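Local coordinates for protein p450 cytochrome, putative (Rippkaea orientalis, PDB 6Y01) that probably binds and carries the molybdenum cofactor, as a Moco carrier protein with a Rossmann-type fold, at residues Asp110-Gly116 / Pro134-Asn139; Asn103-Ser109 / Lys130-Pro134; Leu41-Trp47 / Ile166-Lys170. All blocks are in the same frame, centred on the assembly; numbering follows the deposited sequence.

Interaction 1 of 3, residues Asp110-Gly116 / Pro134-Asn139; sequences DVVIACG and PVILLN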
ATOM      1  N   ASP D 110     -18.651   4.456  -4.224  1.00 24.43           N
ATOM      2  CA  ASP D 110     -19.878   3.706  -4.541  1.00 24.82           C
ATOM      3  C   ASP D 110     -20.037   3.560  -6.050  1.00 26.90           C
ATOM      4  O   ASP D 110     -20.533   2.527  -6.520  1.00 26.42           O
ATOM      5  CB  ASP D 110     -21.081   4.388  -3.897  1.00 26.07           C
ATOM      6  CG  ASP D 110     -20.997   4.324  -2.397  1.00 30.35           C
ATOM      7  OD1 ASP D 110     -20.765   3.190  -1.847  1.00 33.63           O
ATOM      8  OD2 ASP D 110     -21.118   5.340  -1.782  1.00 33.48           O
ATOM      9  N   VAL D 111     -19.669   4.582  -6.802  1.00 25.12           N
ATOM     10  CA  VAL D 111     -19.651   4.580  -8.282  1.00 24.39           C
ATOM     11  C   VAL D 111     -18.399   5.325  -8.686  1.00 24.45           C
ATOM     12  O   VAL D 111     -18.051   6.348  -8.041  1.00 25.89           O
ATOM     13  CB  VAL D 111     -20.896   5.243  -8.881  1.00 25.81           C
ATOM     14  CG1 VAL D 111     -20.817   5.188 -10.393  1.00 27.40           C
ATOM     15  CG2 VAL D 111     -22.182   4.639  -8.348  1.00 28.71           C
ATOM     16  N   VAL D 112     -17.742   4.879  -9.735  1.00 24.41           N
ATOM     17  CA  VAL D 112     -16.539   5.520 -10.288  1.00 25.00           C
ATOM     18  C   VAL D 112     -16.941   6.081 -11.646  1.00 26.26           C
ATOM     19  O   VAL D 112     -17.536   5.359 -12.467  1.00 26.39           O
ATOM     20  CB  VAL D 112     -15.388   4.485 -10.451  1.00 26.75           C
ATOM     21  CG1 VAL D 112     -14.223   5.095 -11.192  1.00 31.56           C
ATOM     22  CG2 VAL D 112     -14.935   3.946  -9.108  1.00 26.80           C
ATOM     23  N   ILE D 113     -16.675   7.374 -11.855  1.00 25.05           N
ATOM     24  CA  ILE D 113     -16.852   7.996 -13.171  1.00 25.12           C
ATOM     25  C   ILE D 113     -15.486   8.320 -13.742  1.00 24.90           C
ATOM     26  O   ILE D 113     -14.661   8.983 -13.065  1.00 27.54           O
ATOM     27  CB  ILE D 113     -17.673   9.298 -13.080  1.00 26.66           C
ATOM     28  CG1 ILE D 113     -19.028   9.082 -12.402  1.00 29.18           C
ATOM     29  CG2 ILE D 113     -17.796   9.909 -14.452  1.00 27.76           C
ATOM     30  CD1 ILE D 113     -19.804  10.359 -12.141  1.00 29.29           C
ATOM     31  N   ALA D 114     -15.263   7.866 -14.968  1.00 24.70           N
ATOM     32  CA  ALA D 114     -14.066   8.222 -15.719  1.00 24.97           C
ATOM     33  C   ALA D 114     -14.480   9.319 -16.685  1.00 25.61           C
ATOM     34  O   ALA D 114     -15.210   9.064 -17.649  1.00 26.36           O
ATOM     35  CB  ALA D 114     -13.475   7.026 -16.458  1.00 29.08           C
ATOM     36  N   CYS D 115     -13.973  10.511 -16.404  1.00 25.62           N
ATOM     37  CA  CYS D 115     -14.283  11.707 -17.179  1.00 25.57           C
ATOM     38  C   CYS D 115     -13.067  12.019 -18.025  1.00 25.83           C
ATOM     39  O   CYS D 115     -12.107  12.617 -17.541  1.00 27.19           O
ATOM     40  CB  CYS D 115     -14.668  12.822 -16.201  1.00 27.50           C
ATOM     41  SG  CYS D 115     -15.093  14.378 -16.946  1.00 31.17           S
ATOM     42  N   GLY D 116     -13.109  11.590 -19.280  1.00 27.14           N
ATOM     43  CA  GLY D 116     -11.954  11.576 -20.173  1.00 27.36           C
ATOM     44  C   GLY D 116     -11.150  10.294 -19.999  1.00 27.17           C
ATOM     45  O   GLY D 116     -11.504   9.400 -19.233  1.00 32.03           O
ATOM     46  N   PRO D 134     -19.340  -0.374  -9.789  1.00 27.75           N
ATOM     47  CA  PRO D 134     -20.002   0.269 -10.917  1.00 27.61           C
ATOM     48  C   PRO D 134     -19.129   1.379 -11.498  1.00 27.71           C
ATOM     49  O   PRO D 134     -18.575   2.213 -10.735  1.00 26.10           O
ATOM     50  CB  PRO D 134     -21.289   0.873 -10.320  1.00 29.74           C
ATOM     51  CG  PRO D 134     -21.458   0.174  -9.029  1.00 30.39           C
ATOM     52  CD  PRO D 134     -20.060  -0.185  -8.531  1.00 29.32           C
ATOM     53  N   VAL D 135     -19.017   1.377 -12.823  1.00 24.82           N
ATOM     54  CA  VAL D 135     -18.176   2.336 -13.548  1.00 24.84           C
ATOM     55  C   VAL D 135     -18.997   2.981 -14.640  1.00 25.97           C
ATOM     56  O   VAL D 135     -19.641   2.283 -15.410  1.00 26.10           O
ATOM     57  CB  VAL D 135     -16.917   1.706 -14.138  1.00 26.72           C
ATOM     58  CG1 VAL D 135     -16.157   2.714 -14.989  1.00 28.57           C
ATOM     59  CG2 VAL D 135     -16.039   1.132 -13.054  1.00 28.74           C
ATOM     60  N   ILE D 136     -18.910   4.321 -14.687  1.00 25.26           N
ATOM     61  CA  ILE D 136     -19.520   5.110 -15.763  1.00 25.19           C
ATOM     62  C   ILE D 136     -18.412   5.775 -16.548  1.00 24.28           C
ATOM     63  O   ILE D 136     -17.583   6.494 -15.958  1.00 26.78           O
ATOM     64  CB  ILE D 136     -20.491   6.150 -15.203  1.00 25.97           C
ATOM     65  CG1 ILE D 136     -21.589   5.492 -14.375  1.00 28.05           C
ATOM     66  CG2 ILE D 136     -21.045   6.993 -16.326  1.00 28.33           C
ATOM     67  CD1 ILE D 136     -22.437   6.485 -13.590  1.00 29.60           C
ATOM     68  N   LEU D 137     -18.409   5.578 -17.861  1.00 26.33           N
ATOM     69  CA  LEU D 137     -17.463   6.269 -18.753  1.00 26.17           C
ATOM     70  C   LEU D 137     -18.149   7.480 -19.367  1.00 27.71           C
ATOM     71  O   LEU D 137     -19.199   7.355 -19.970  1.00 29.70           O
ATOM     72  CB  LEU D 137     -16.989   5.308 -19.842  1.00 27.63           C
ATOM     73  CG  LEU D 137     -16.392   3.989 -19.332  1.00 27.36           C
ATOM     74  CD1 LEU D 137     -15.987   3.118 -20.533  1.00 30.82           C
ATOM     75  CD2 LEU D 137     -15.214   4.235 -18.440  1.00 29.69           C
ATOM     76  N   LEU D 138     -17.485   8.606 -19.250  1.00 27.91           N
ATOM     77  CA  LEU D 138     -17.923   9.880 -19.884  1.00 27.60           C
ATOM     78  C   LEU D 138     -16.753  10.390 -20.721  1.00 28.10           C
ATOM     79  O   LEU D 138     -15.861  11.088 -20.205  1.00 28.25           O
ATOM     80  CB  LEU D 138     -18.387  10.851 -18.792  1.00 29.14           C
ATOM     81  CG  LEU D 138     -18.911  12.164 -19.327  1.00 30.65           C
ATOM     82  CD1 LEU D 138     -20.241  12.011 -20.020  1.00 34.18           C
ATOM     83  CD2 LEU D 138     -19.057  13.110 -18.165  1.00 32.36           C
ATOM     84  N   ASN D 139     -16.678   9.911 -21.966  1.00 31.00           N
ATOM     85  CA  ASN D 139     -15.528  10.227 -22.822  1.00 33.74           C
ATOM     86  C   ASN D 139     -15.894  10.009 -24.270  1.00 38.97           C
ATOM     87  O   ASN D 139     -16.985   9.490 -24.554  1.00 42.02           O
ATOM     88  CB  ASN D 139     -14.280   9.422 -22.453  1.00 32.20           C
ATOM     89  CG  ASN D 139     -14.383   7.944 -22.717  1.00 33.51           C
ATOM     90  OD1 ASN D 139     -14.829   7.518 -23.790  1.00 41.54           O
ATOM     91  ND2 ASN D 139     -14.029   7.188 -21.701  1.00 38.28           N
TER
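Ile136 N gives a hydrogen bond to Val112 O at 2.8 Å with an N-H...O angle of 169°, although the residue beside Ile136 in the register is Ile113. Ile136 O in turn accepts from Ala114 N at 2.9 Å. With Val112 N to Pro134 O, Leu138 N to Ala114 O and Gly116 N to Leu138 O, these bonds form a regular parallel ladder, its strand axes 17° apart. Ile136 O also receives a CA-H...O contact from Ile113 CA at 3.2 Å.

The Ile136 side chain can be followed outward. Its CB lies 4.1 Å from Val112 O; CG1, placed anti to the carbonyl carbon (chi1 -58°), comes to 4.1 Å from Val111 CG1; CD1 closes on the same methyl at 3.8 Å and also packs against Leu168 and Ile169 of helix 162-176.

The two strands are the beta elements of a beta-alpha-beta unit of the Rossmann-type sheet, with helix 119-130 as the connection. Ala114 and Val135 turn toward that helix, and Ala114 CB touches Leu137 CD2 at 3.8 Å on this face. Ile113, Cys115, Ile136 and Leu138 face helices 29-44 and 162-176 instead. At one end Pro134 CD rests 3.4 Å from Asp110 O, while Asp110 OD2 accepts from Ile17 N. At the other, Asn139 CB packs on Gly116 CA, and Asn139 OD1 accepts hydrogen bonds from Gln145 NE2 and Asp141 N.

Interaction 2 of 3, residues Asn103-Ser109 / Lys130-Pro134; sequences NINVLSS and KNQKP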
ATOM      1  N   ASN D 103      -6.102   1.995  -6.050  1.00 23.02           N
ATOM      2  CA  ASN D 103      -7.005   0.945  -5.572  1.00 23.00           C
ATOM      3  C   ASN D 103      -7.877   1.488  -4.435  1.00 21.54           C
ATOM      4  O   ASN D 103      -9.021   1.097  -4.319  1.00 22.85           O
ATOM      5  CB  ASN D 103      -6.261  -0.357  -5.192  1.00 25.72           C
ATOM      6  CG  ASN D 103      -7.165  -1.577  -5.345  1.00 27.83           C
ATOM      7  OD1 ASN D 103      -7.852  -1.792  -6.352  1.00 31.34           O
ATOM      8  ND2 ASN D 103      -7.115  -2.443  -4.355  1.00 29.96           N
ATOM      9  N   ILE D 104      -7.330   2.382  -3.607  1.00 22.85           N
ATOM     10  CA  ILE D 104      -8.121   2.994  -2.526  1.00 22.70           C
ATOM     11  C   ILE D 104      -9.226   3.838  -3.129  1.00 21.62           C
ATOM     12  O   ILE D 104     -10.370   3.756  -2.643  1.00 22.48           O
ATOM     13  CB  ILE D 104      -7.219   3.857  -1.628  1.00 23.74           C
ATOM     14  CG1 ILE D 104      -6.099   2.999  -1.025  1.00 25.44           C
ATOM     15  CG2 ILE D 104      -8.070   4.535  -0.563  1.00 23.94           C
ATOM     16  CD1 ILE D 104      -5.132   3.774  -0.211  1.00 27.64           C
ATOM     17  N   ASN D 105      -8.898   4.572  -4.198  1.00 22.43           N
ATOM     18  CA  ASN D 105      -9.932   5.425  -4.828  1.00 22.60           C
ATOM     19  C   ASN D 105     -11.137   4.578  -5.212  1.00 22.26           C
ATOM     20  O   ASN D 105     -12.270   4.927  -5.029  1.00 24.12           O
ATOM     21  CB  ASN D 105      -9.417   6.125  -6.096  1.00 24.44           C
ATOM     22  CG  ASN D 105      -8.261   7.085  -5.862  1.00 26.05           C
ATOM     23  OD1 ASN D 105      -7.888   7.297  -4.777  1.00 29.27           O
ATOM     24  ND2 ASN D 105      -7.623   7.584  -6.929  1.00 30.05           N
ATOM     25  N   VAL D 106     -10.840   3.410  -5.825  1.00 21.71           N
ATOM     26  CA  VAL D 106     -11.950   2.594  -6.383  1.00 23.52           C
ATOM     27  C   VAL D 106     -12.667   1.819  -5.301  1.00 22.27           C
ATOM     28  O   VAL D 106     -13.897   1.740  -5.344  1.00 24.75           O
ATOM     29  CB  VAL D 106     -11.564   1.810  -7.625  1.00 26.96           C
ATOM     30  CG1 VAL D 106     -10.951   2.730  -8.699  1.00 29.22           C
ATOM     31  CG2 VAL D 106     -10.685   0.675  -7.248  1.00 28.79           C
ATOM     32  N   LEU D 107     -11.937   1.294  -4.319  1.00 21.75           N
ATOM     33  CA  LEU D 107     -12.601   0.547  -3.245  1.00 21.77           C
ATOM     34  C   LEU D 107     -13.491   1.457  -2.382  1.00 21.57           C
ATOM     35  O   LEU D 107     -14.465   0.986  -1.807  1.00 23.27           O
ATOM     36  CB  LEU D 107     -11.563  -0.129  -2.362  1.00 23.19           C
ATOM     37  CG  LEU D 107     -10.812  -1.312  -3.034  1.00 22.77           C
ATOM     38  CD1 LEU D 107      -9.724  -1.783  -2.073  1.00 24.59           C
ATOM     39  CD2 LEU D 107     -11.772  -2.422  -3.387  1.00 24.71           C
ATOM     40  N   SER D 108     -13.131   2.740  -2.296  1.00 21.66           N
ATOM     41  CA  SER D 108     -13.864   3.703  -1.441  1.00 22.26           C
ATOM     42  C   SER D 108     -15.086   4.301  -2.127  1.00 23.07           C
ATOM     43  O   SER D 108     -15.875   4.969  -1.448  1.00 27.20           O
ATOM     44  CB  SER D 108     -12.895   4.788  -1.036  1.00 23.18           C
ATOM     45  OG  SER D 108     -11.801   4.326  -0.299  1.00 21.79           O
ATOM     46  N   SER D 109     -15.193   4.177  -3.428  1.00 22.54           N
ATOM     47  CA  SER D 109     -16.241   4.827  -4.225  1.00 22.39           C
ATOM     48  C   SER D 109     -17.455   3.915  -4.337  1.00 25.05           C
ATOM     49  O   SER D 109     -17.299   2.686  -4.524  1.00 28.18           O
ATOM     50  CB  SER D 109     -15.740   5.168  -5.592  1.00 24.35           C
ATOM     51  OG  SER D 109     -14.688   6.116  -5.586  1.00 25.74           O
ATOM     52  N   LYS D 130     -12.401  -4.730 -12.028  1.00 24.32           N
ATOM     53  CA  LYS D 130     -11.888  -5.997 -11.440  1.00 25.92           C
ATOM     54  C   LYS D 130     -12.522  -6.200 -10.067  1.00 28.42           C
ATOM     55  O   LYS D 130     -12.816  -7.332  -9.707  1.00 30.47           O
ATOM     56  CB  LYS D 130     -10.373  -5.966 -11.374  1.00 27.48           C
ATOM     57  CG  LYS D 130      -9.749  -7.258 -10.845  1.00 31.78           C
ATOM     58  CD  LYS D 130      -8.269  -7.269 -11.011  1.00 31.39           C
ATOM     59  CE  LYS D 130      -7.670  -8.495 -10.344  1.00 37.46           C
ATOM     60  NZ  LYS D 130      -7.859  -9.615 -11.220  1.00 44.32           N
ATOM     61  N   ASN D 131     -12.721  -5.112  -9.322  1.00 28.45           N
ATOM     62  CA  ASN D 131     -13.353  -5.116  -7.972  1.00 28.53           C
ATOM     63  C   ASN D 131     -14.887  -5.130  -8.065  1.00 29.03           C
ATOM     64  O   ASN D 131     -15.522  -5.107  -7.024  1.00 32.87           O
ATOM     65  CB  ASN D 131     -12.825  -3.969  -7.126  1.00 31.99           C
ATOM     66  CG  ASN D 131     -11.405  -4.064  -6.649  1.00 32.17           C
ATOM     67  OD1 ASN D 131     -11.023  -5.062  -6.006  1.00 37.30           O
ATOM     68  ND2 ASN D 131     -10.574  -3.094  -6.959  1.00 36.69           N
ATOM     69  N   GLN D 132     -15.466  -5.233  -9.262  1.00 28.34           N
ATOM     70  CA  GLN D 132     -16.926  -5.298  -9.516  1.00 31.20           C
ATOM     71  C   GLN D 132     -17.610  -4.024  -8.995  1.00 28.84           C
ATOM     72  O   GLN D 132     -18.784  -4.069  -8.576  1.00 34.81           O
ATOM     73  CB  GLN D 132     -17.513  -6.578  -8.916  1.00 34.87           C
ATOM     74  CG  GLN D 132     -16.767  -7.823  -9.415  1.00 40.64           C
ATOM     75  CD  GLN D 132     -17.576  -8.588 -10.412  1.00 53.51           C
ATOM     76  OE1 GLN D 132     -17.857  -8.092 -11.498  1.00 69.53           O
ATOM     77  NE2 GLN D 132     -17.968  -9.778 -10.030  1.00 59.82           N
ATOM     78  N   LYS D 133     -16.901  -2.907  -9.063  1.00 26.84           N
ATOM     79  CA  LYS D 133     -17.480  -1.612  -8.733  1.00 26.93           C
ATOM     80  C   LYS D 133     -18.209  -1.100  -9.967  1.00 26.43           C
ATOM     81  O   LYS D 133     -17.751  -1.278 -11.082  1.00 28.79           O
ATOM     82  CB  LYS D 133     -16.395  -0.599  -8.341  1.00 28.72           C
ATOM     83  CG  LYS D 133     -15.808  -0.811  -6.951  1.00 31.48           C
ATOM     84  CD  LYS D 133     -16.878  -0.397  -5.915  1.00 35.81           C
ATOM     85  CE  LYS D 133     -16.332  -0.244  -4.539  1.00 36.96           C
ATOM     86  NZ  LYS D 133     -17.436  -0.029  -3.623  1.00 38.65           N
ATOM     87  N   PRO D 134     -19.340  -0.374  -9.789  1.00 27.75           N
ATOM     88  CA  PRO D 134     -20.002   0.269 -10.917  1.00 27.61           C
ATOM     89  C   PRO D 134     -19.129   1.379 -11.498  1.00 27.71           C
ATOM     90  O   PRO D 134     -18.575   2.213 -10.735  1.00 26.10           O
ATOM     91  CB  PRO D 134     -21.289   0.873 -10.320  1.00 29.74           C
ATOM     92  CG  PRO D 134     -21.458   0.174  -9.029  1.00 30.39           C
ATOM     93  CD  PRO D 134     -20.060  -0.185  -8.531  1.00 29.32           C
TER
HETATM   94  O   HOH W   1     -15.302  -1.680  -1.562  1.00 38.53           O
HETATM   95  O   HOH W   2     -16.879   1.202  -0.418  1.00 43.00           O
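Lys133 NZ donates to Ser109 O at 2.9 Å, the donor tilted out of the carbonyl plane. The contact belongs to the Rossmann-type layering of helices on a parallel sheet: the carboxyl end of helix 102-108 meets the loop that leaves helix 119-130 through a Schellman motif, with Gln132 at positive phi. Two waters lie between the ammonium group and Leu107 O. Water 1 donates to Leu107 O at 2.8 Å and water 2 does likewise, and each is linked to Lys133 NZ by a weak bond.

The lysine chain reaches this place by a bend at chi2 (-72°), beyond which it runs extended. Its methylenes therefore lie along backbone carbonyls of the helix end, Lys133 CE coming 3.2 Å from Val106 O. A positive charge among the last carbonyls of a helix is likely to be electrostatically favourable here.

Further back along the helix, Asn131 ND2 donates to Asn103 OD1 at 3.1 Å. The bond is bent, with an N-H...O angle of 139°. Asn103 OD1 lies close to the amide plane of Asn131, yet the two amide planes are turned 38° from each other. Leu107 CD2 presses on Asn131 CG at 3.7 Å, and Val106 CG2 approaches Asn131 ND2, so that both branches meet the amide group of Asn131 crosswise. Asn103 and Asn131 both also pack on Asn99 of the third subunit.

Within the helix, Ile104 O takes Ser108 N and Ser108 OG from opposite faces of its carbonyl plane. Ser108 OG, 2.8 Å from Ile104 O, is also hydrogen-bonded to Val94 N of the second subunit.

Interaction 3 of 3, residues Leu41-Trp47 / Ile166-Lys170; sequences LIALEGW and IELIK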
ATOM      1  N   LEU D  41     -22.987  18.861  -9.783  1.00 28.14           N
ATOM      2  CA  LEU D  41     -24.196  18.009  -9.720  1.00 28.86           C
ATOM      3  C   LEU D  41     -24.091  16.979  -8.585  1.00 27.74           C
ATOM      4  O   LEU D  41     -25.089  16.679  -7.932  1.00 31.17           O
ATOM      5  CB  LEU D  41     -24.441  17.311 -11.060  1.00 31.44           C
ATOM      6  CG  LEU D  41     -24.733  18.211 -12.244  1.00 32.09           C
ATOM      7  CD1 LEU D  41     -24.767  17.398 -13.512  1.00 35.23           C
ATOM      8  CD2 LEU D  41     -26.040  18.980 -12.062  1.00 37.23           C
ATOM      9  N   ILE D  42     -22.899  16.429  -8.365  1.00 27.90           N
ATOM     10  CA  ILE D  42     -22.697  15.478  -7.247  1.00 28.43           C
ATOM     11  C   ILE D  42     -22.995  16.199  -5.920  1.00 27.28           C
ATOM     12  O   ILE D  42     -23.724  15.706  -5.067  1.00 28.47           O
ATOM     13  CB  ILE D  42     -21.259  14.913  -7.326  1.00 27.26           C
ATOM     14  CG1 ILE D  42     -21.150  13.973  -8.534  1.00 26.31           C
ATOM     15  CG2 ILE D  42     -20.844  14.249  -6.028  1.00 26.87           C
ATOM     16  CD1 ILE D  42     -19.715  13.675  -8.900  1.00 26.40           C
ATOM     17  N   ALA D  43     -22.424  17.388  -5.751  1.00 27.27           N
ATOM     18  CA  ALA D  43     -22.629  18.159  -4.516  1.00 28.51           C
ATOM     19  C   ALA D  43     -24.108  18.537  -4.366  1.00 28.63           C
ATOM     20  O   ALA D  43     -24.602  18.491  -3.234  1.00 30.24           O
ATOM     21  CB  ALA D  43     -21.746  19.369  -4.545  1.00 27.78           C
ATOM     22  N   LEU D  44     -24.782  18.843  -5.470  1.00 29.34           N
ATOM     23  CA  LEU D  44     -26.193  19.309  -5.336  1.00 31.17           C
ATOM     24  C   LEU D  44     -27.095  18.142  -4.907  1.00 31.73           C
ATOM     25  O   LEU D  44     -28.159  18.379  -4.341  1.00 35.07           O
ATOM     26  CB  LEU D  44     -26.680  19.915  -6.648  1.00 32.51           C
ATOM     27  CG  LEU D  44     -26.074  21.287  -6.954  1.00 34.79           C
ATOM     28  CD1 LEU D  44     -26.359  21.678  -8.391  1.00 39.89           C
ATOM     29  CD2 LEU D  44     -26.577  22.368  -5.981  1.00 36.58           C
ATOM     30  N   GLU D  45     -26.671  16.907  -5.129  1.00 31.80           N
ATOM     31  CA  GLU D  45     -27.416  15.722  -4.654  1.00 33.71           C
ATOM     32  C   GLU D  45     -27.139  15.447  -3.166  1.00 33.44           C
ATOM     33  O   GLU D  45     -27.763  14.514  -2.595  1.00 37.29           O
ATOM     34  CB  GLU D  45     -27.024  14.487  -5.476  1.00 32.06           C
ATOM     35  CG  GLU D  45     -27.450  14.550  -6.911  1.00 34.23           C
ATOM     36  CD  GLU D  45     -28.954  14.597  -7.110  1.00 37.81           C
ATOM     37  OE1 GLU D  45     -29.718  14.094  -6.224  1.00 37.15           O
ATOM     38  OE2 GLU D  45     -29.380  15.170  -8.137  1.00 40.06           O
ATOM     39  N   GLY D  46     -26.189  16.147  -2.562  1.00 32.54           N
ATOM     40  CA  GLY D  46     -25.755  15.846  -1.189  1.00 32.05           C
ATOM     41  C   GLY D  46     -24.784  14.692  -1.121  1.00 31.63           C
ATOM     42  O   GLY D  46     -24.592  14.127  -0.052  1.00 33.81           O
ATOM     43  N   TRP D  47     -24.183  14.353  -2.248  1.00 28.38           N
ATOM     44  CA  TRP D  47     -23.187  13.258  -2.330  1.00 26.70           C
ATOM     45  C   TRP D  47     -21.801  13.800  -2.054  1.00 26.93           C
ATOM     46  O   TRP D  47     -21.549  14.993  -2.202  1.00 28.11           O
ATOM     47  CB  TRP D  47     -23.276  12.594  -3.688  1.00 27.97           C
ATOM     48  CG  TRP D  47     -24.605  11.991  -3.995  1.00 29.09           C
ATOM     49  CD1 TRP D  47     -25.620  11.695  -3.138  1.00 31.67           C
ATOM     50  CD2 TRP D  47     -25.070  11.623  -5.292  1.00 29.83           C
ATOM     51  NE1 TRP D  47     -26.678  11.139  -3.816  1.00 32.87           N
ATOM     52  CE2 TRP D  47     -26.362  11.089  -5.140  1.00 30.06           C
ATOM     53  CE3 TRP D  47     -24.514  11.706  -6.573  1.00 28.76           C
ATOM     54  CZ2 TRP D  47     -27.130  10.673  -6.216  1.00 31.89           C
ATOM     55  CZ3 TRP D  47     -25.291  11.315  -7.635  1.00 31.05           C
ATOM     56  CH2 TRP D  47     -26.570  10.778  -7.456  1.00 31.66           C
ATOM     57  N   ILE D 166     -25.521  11.362 -13.408  1.00 32.30           N
ATOM     58  CA  ILE D 166     -26.297  11.439 -12.155  1.00 32.32           C
ATOM     59  C   ILE D 166     -27.492  10.490 -12.251  1.00 33.62           C
ATOM     60  O   ILE D 166     -27.766   9.784 -11.266  1.00 32.01           O
ATOM     61  CB  ILE D 166     -26.744  12.889 -11.862  1.00 33.75           C
ATOM     62  CG1 ILE D 166     -25.545  13.830 -11.799  1.00 33.31           C
ATOM     63  CG2 ILE D 166     -27.578  12.939 -10.605  1.00 34.29           C
ATOM     64  CD1 ILE D 166     -24.530  13.536 -10.715  1.00 34.55           C
ATOM     65  N   GLU D 167     -28.187  10.475 -13.396  1.00 33.57           N
ATOM     66  CA  GLU D 167     -29.333   9.564 -13.607  1.00 36.87           C
ATOM     67  C   GLU D 167     -28.882   8.108 -13.405  1.00 36.53           C
ATOM     68  O   GLU D 167     -29.567   7.338 -12.692  1.00 37.15           O
ATOM     69  CB  GLU D 167     -29.919   9.704 -15.009  1.00 34.93           C
ATOM     70  N   LEU D 168     -27.719   7.760 -13.971  1.00 33.22           N
ATOM     71  CA  LEU D 168     -27.214   6.376 -13.877  1.00 34.10           C
ATOM     72  C   LEU D 168     -26.889   6.060 -12.424  1.00 34.67           C
ATOM     73  O   LEU D 168     -27.239   4.988 -11.956  1.00 33.63           O
ATOM     74  CB  LEU D 168     -26.004   6.183 -14.787  1.00 32.73           C
ATOM     75  CG  LEU D 168     -26.300   6.170 -16.281  1.00 35.94           C
ATOM     76  CD1 LEU D 168     -25.005   6.252 -17.072  1.00 37.33           C
ATOM     77  CD2 LEU D 168     -27.057   4.903 -16.663  1.00 42.52           C
ATOM     78  N   ILE D 169     -26.219   6.972 -11.732  1.00 30.87           N
ATOM     79  CA  ILE D 169     -25.901   6.741 -10.304  1.00 33.12           C
ATOM     80  C   ILE D 169     -27.174   6.463  -9.519  1.00 33.30           C
ATOM     81  O   ILE D 169     -27.183   5.552  -8.708  1.00 34.22           O
ATOM     82  CB  ILE D 169     -25.114   7.915  -9.711  1.00 34.05           C
ATOM     83  CG1 ILE D 169     -23.726   7.995 -10.368  1.00 32.64           C
ATOM     84  CG2 ILE D 169     -25.049   7.811  -8.189  1.00 31.74           C
ATOM     85  CD1 ILE D 169     -23.040   9.322 -10.100  1.00 30.23           C
ATOM     86  N   LYS D 170     -28.209   7.280  -9.701  1.00 34.24           N
ATOM     87  CA  LYS D 170     -29.461   7.067  -8.961  1.00 36.67           C
ATOM     88  C   LYS D 170     -30.005   5.664  -9.216  1.00 35.79           C
ATOM     89  O   LYS D 170     -30.462   5.028  -8.277  1.00 38.87           O
ATOM     90  CB  LYS D 170     -30.466   8.158  -9.322  1.00 40.04           C
ATOM     91  CG  LYS D 170     -30.093   9.501  -8.736  1.00 41.58           C
ATOM     92  CD  LYS D 170     -30.988  10.590  -9.151  1.00 43.97           C
ATOM     93  CE  LYS D 170     -30.564  11.880  -8.478  1.00 44.00           C
ATOM     94  NZ  LYS D 170     -31.159  13.049  -9.172  1.00 52.79           N
TER
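Ile166 supplies much of the apolar contact. Its CG1 meets Leu41 CB at 3.7 Å, while CD1 touches both Ile42 CG1, at 4.0 Å, and Trp47 CZ3, at 3.9 Å. The second apolar centre is the six-membered ring of Trp47: Ile169 CG2 comes within 3.4 Å of Trp47 CH2 at an oblique approach, and the Trp47 and Ile169 side chains run antiparallel past each other. Lys170 brings its aliphatic part to the same ring, but at the edge, with CG in the ring plane and 4.0 Å from Trp47 CH2. One ring face is covered from within the 41-47 segment, where Glu45 CB stands 3.4 Å above the plane of the Trp47 ring, over its centre.

The charged contact is a salt bridge in which Lys170 NZ donates to Glu45 OE2 at 3.0 Å. NZ lies 52° out of the carboxylate plane, so the carboxylate is met from above. An extended Lys170 chain and a Glu45 chain bent at chi2 (-63°) reach toward each other across the contact. Replacing Glu45 with an alanine would probably leave the Lys170 ammonium without its anionic mate and its end freer to turn.

Backbone bonds of a Schellman motif, with Gly46 at positive phi, end helix 29-44 and lead the chain to Trp47. Helices 29-44 and 162-176 pack against each other on one face of the sheet, as the contacts of Ile42, Trp47 and Ile169 with Ile18 of strand 17-21 indicate.

Overall arrangement
Interaction 1 is the central contact of the three. Interaction 2 shares Pro134 with it, and their centres are 11 Å apart; Val112 CG2 meets Val106 CG1 at 4.2 Å on one side of the sheet. Interaction 3 lies on the other side, its centre 13 Å from that of interaction 1, where Val111 CG1 packs on Ile169 CG1 at 4.0 Å and Ile113 CD1 on Ile169 CD1 at 4.0 Å. Interactions 2 and 3 do not touch, their nearest atoms being about 7 Å apart. Rossmann-type proteins usually bind ligands at the carboxyl ends of their strands, here the Gly116 and Asn139 end of interaction 1, but none of these contacts includes a bound cofactor.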